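Local coordinates for protein argininosuccinate lyase (Chelativorans sp., PDB 6RXA) that is a C-N lyase of the aspartase/fumarase superfamily, known as EDDS lyase, and probably cleaves argininosuccinate to fumarate and arginine, at residues A73-L78 / L89-A94. The protein carries 2 engineered substitutions. Numbering follows the deposited sequence.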
ATOM      1  N   ALA A  73      -3.746   0.121  42.842  1.00 20.81           N
ATOM      2  CA  ALA A  73      -4.263  -1.240  42.902  1.00 21.87           C
ATOM      3  C   ALA A  73      -5.786  -1.242  42.923  1.00 20.97           C
ATOM      4  O   ALA A  73      -6.422  -2.073  42.266  1.00 21.77           O
ATOM      5  CB  ALA A  73      -3.699  -1.941  44.136  1.00 23.64           C
ATOM      6  N   GLN A  74      -6.390  -0.307  43.656  1.00 20.53           N
ATOM      7  CA  GLN A  74      -7.848  -0.243  43.708  1.00 20.79           C
ATOM      8  C   GLN A  74      -8.436   0.145  42.354  1.00 20.14           C
ATOM      9  O   GLN A  74      -9.416  -0.456  41.904  1.00 21.74           O
ATOM     10  CB  GLN A  74      -8.294   0.743  44.787  1.00 23.28           C
ATOM     11  CG  GLN A  74      -7.860   0.382  46.202  1.00 28.04           C
ATOM     12  CD  GLN A  74      -8.237   1.467  47.202  1.00 41.20           C
ATOM     13  OE1 GLN A  74      -9.417   1.708  47.446  1.00 52.33           O
ATOM     14  NE2 GLN A  74      -7.236   2.135  47.766  1.00 42.63           N
ATOM     15  N   VAL A  75      -7.858   1.142  41.678  1.00 18.37           N
ATOM     16  CA  VAL A  75      -8.424   1.566  40.399  1.00 18.62           C
ATOM     17  C   VAL A  75      -8.196   0.504  39.328  1.00 18.97           C
ATOM     18  O   VAL A  75      -9.058   0.269  38.474  1.00 19.19           O
ATOM     19  CB  VAL A  75      -7.899   2.950  39.984  1.00 19.16           C
ATOM     20  CG1 VAL A  75      -8.544   3.382  38.691  1.00 20.23           C
ATOM     21  CG2 VAL A  75      -8.203   3.981  41.067  1.00 19.41           C
ATOM     22  N   ASP A  76      -7.045  -0.173  39.368  1.00 18.75           N
ATOM     23  CA  ASP A  76      -6.817  -1.281  38.451  1.00 20.01           C
ATOM     24  C   ASP A  76      -7.933  -2.317  38.571  1.00 20.63           C
ATOM     25  O   ASP A  76      -8.415  -2.843  37.558  1.00 21.71           O
ATOM     26  CB  ASP A  76      -5.462  -1.929  38.737  1.00 21.49           C
ATOM     27  CG  ASP A  76      -4.271  -1.087  38.274  1.00 21.65           C
ATOM     28  OD1 ASP A  76      -4.449  -0.052  37.594  1.00 21.53           O
ATOM     29  OD2 ASP A  76      -3.132  -1.482  38.607  1.00 22.57           O
ATOM     30  N   GLU A  77      -8.356  -2.624  39.801  1.00 21.88           N
ATOM     31  CA  GLU A  77      -9.425  -3.601  39.983  1.00 24.24           C
ATOM     32  C   GLU A  77     -10.739  -3.091  39.398  1.00 24.02           C
ATOM     33  O   GLU A  77     -11.473  -3.850  38.760  1.00 24.96           O
ATOM     34  CB  GLU A  77      -9.572  -3.964  41.460  1.00 31.66           C
ATOM     35  CG  GLU A  77     -10.775  -4.850  41.731  1.00 53.18           C
ATOM     36  CD  GLU A  77     -10.436  -6.058  42.571  1.00 86.30           C
ATOM     37  OE1 GLU A  77     -10.003  -5.878  43.730  1.00 99.78           O
ATOM     38  OE2 GLU A  77     -10.597  -7.187  42.067  1.00 99.50           O
ATOM     39  N   LEU A  78     -11.048  -1.805  39.594  1.00 21.71           N
ATOM     40  CA  LEU A  78     -12.242  -1.227  38.984  1.00 22.70           C
ATOM     41  C   LEU A  78     -12.186  -1.325  37.468  1.00 23.46           C
ATOM     42  O   LEU A  78     -13.188  -1.635  36.813  1.00 24.84           O
ATOM     43  CB  LEU A  78     -12.380   0.242  39.378  1.00 23.05           C
ATOM     44  CG  LEU A  78     -12.657   0.560  40.840  1.00 25.85           C
ATOM     45  CD1 LEU A  78     -12.684   2.046  41.047  1.00 24.87           C
ATOM     46  CD2 LEU A  78     -13.976  -0.054  41.269  1.00 29.24           C
ATOM     47  N   LEU A  89      -6.853  10.189  31.580  1.00 16.52           N
ATOM     48  CA  LEU A  89      -7.559  11.158  32.415  1.00 16.47           C
ATOM     49  C   LEU A  89      -8.719  10.520  33.165  1.00 16.55           C
ATOM     50  O   LEU A  89      -8.890  10.821  34.358  1.00 16.37           O
ATOM     51  CB  LEU A  89      -7.971  12.400  31.617  1.00 17.60           C
ATOM     52  CG  LEU A  89      -6.815  13.345  31.274  1.00 19.35           C
ATOM     53  CD1 LEU A  89      -7.293  14.482  30.379  1.00 19.11           C
ATOM     54  CD2 LEU A  89      -6.171  13.908  32.543  1.00 20.92           C
ATOM     55  N   PRO A  90      -9.524   9.637  32.560  1.00 16.87           N
ATOM     56  CA  PRO A  90     -10.530   8.914  33.356  1.00 17.97           C
ATOM     57  C   PRO A  90      -9.938   8.119  34.509  1.00 17.23           C
ATOM     58  O   PRO A  90     -10.515   8.079  35.607  1.00 17.14           O
ATOM     59  CB  PRO A  90     -11.221   8.020  32.315  1.00 19.24           C
ATOM     60  CG  PRO A  90     -11.104   8.817  31.031  1.00 18.57           C
ATOM     61  CD  PRO A  90      -9.726   9.461  31.109  1.00 17.15           C
ATOM     62  N   TYR A  91      -8.795   7.472  34.278  1.00 17.71           N
ATOM     63  CA  TYR A  91      -8.147   6.692  35.325  1.00 17.33           C
ATOM     64  C   TYR A  91      -7.668   7.590  36.457  1.00 17.30           C
ATOM     65  O   TYR A  91      -7.877   7.283  37.638  1.00 17.04           O
ATOM     66  CB  TYR A  91      -6.985   5.919  34.697  1.00 16.19           C
ATOM     67  CG  TYR A  91      -6.245   5.030  35.650  1.00 17.12           C
ATOM     68  CD1 TYR A  91      -5.256   5.541  36.476  1.00 20.94           C
ATOM     69  CD2 TYR A  91      -6.528   3.679  35.718  1.00 16.39           C
ATOM     70  CE1 TYR A  91      -4.569   4.727  37.359  1.00 23.23           C
ATOM     71  CE2 TYR A  91      -5.844   2.851  36.599  1.00 19.06           C
ATOM     72  CZ  TYR A  91      -4.863   3.387  37.413  1.00 22.39           C
ATOM     73  OH  TYR A  91      -4.179   2.583  38.293  1.00 23.61           O
ATOM     74  N   GLU A  92      -7.025   8.708  36.115  1.00 17.46           N
ATOM     75  CA  GLU A  92      -6.555   9.624  37.142  1.00 17.69           C
ATOM     76  C   GLU A  92      -7.720  10.163  37.958  1.00 17.58           C
ATOM     77  O   GLU A  92      -7.607  10.334  39.176  1.00 17.73           O
ATOM     78  CB  GLU A  92      -5.769  10.770  36.502  1.00 18.22           C
ATOM     79  CG  GLU A  92      -4.964  11.568  37.530  1.00 21.99           C
ATOM     80  CD  GLU A  92      -4.522  12.936  37.032  1.00 27.37           C
ATOM     81  OE1 GLU A  92      -5.206  13.928  37.358  1.00 30.88           O
ATOM     82  OE2 GLU A  92      -3.492  13.026  36.327  1.00 27.09           O
ATOM     83  N   ALA A  93      -8.853  10.430  37.303  1.00 16.78           N
ATOM     84  CA  ALA A  93     -10.008  10.962  38.021  1.00 17.65           C
ATOM     85  C   ALA A  93     -10.597   9.922  38.961  1.00 18.20           C
ATOM     86  O   ALA A  93     -11.007  10.249  40.083  1.00 18.02           O
ATOM     87  CB  ALA A  93     -11.050  11.486  37.036  1.00 17.95           C
ATOM     88  N   ALA A  94     -10.642   8.658  38.533  1.00 18.34           N
ATOM     89  CA  ALA A  94     -11.043   7.591  39.434  1.00 18.71           C
ATOM     90  C   ALA A  94     -10.072   7.468  40.604  1.00 18.75           C
ATOM     91  O   ALA A  94     -10.486   7.214  41.735  1.00 18.60           O
ATOM     92  CB  ALA A  94     -11.142   6.267  38.675  1.00 18.89           C
TER
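The Y91 ring has V75 CG1 over one face and D76 OD1 at its edge, and the ring of H47 from helix 35-56 also meets it, at about 35°. V75 CG1 makes a CH-pi contact 3.8 Å from the centroid of the Y91 ring, shifted toward the CE2 side of the rim. With chi1 at -178°, V75 CG1 points away from its own N and also reaches A94 CB at 3.9 Å. One methyl thus fills the angle between the tyrosine and the alanine. At the rim, Y91 OH donates a hydrogen bond of 2.7 Å to D76 OD1. It meets that oxygen from well above the carboxylate plane, which is turned 43° from the ring. Y91 spans the gap between successive helices 62-79 and 88-99 of the lyase region; the axes of 73-78 and 89-94 come within 10.1 Å. Its side chain lies about 9 Å from that of R112, which binds fumarate. S44 OG hydrogen-bonds D76 OD1, and R48 NH2 makes a salt bridge to D76 OD2. A phenylalanine here would probably leave D76 OD1 without its mate on helix 88-99. The contact therefore joins apolar packing to a carboxylate of helix 62-79 gripped from helices 88-99 and 35-56, its charge probably balanced by R48.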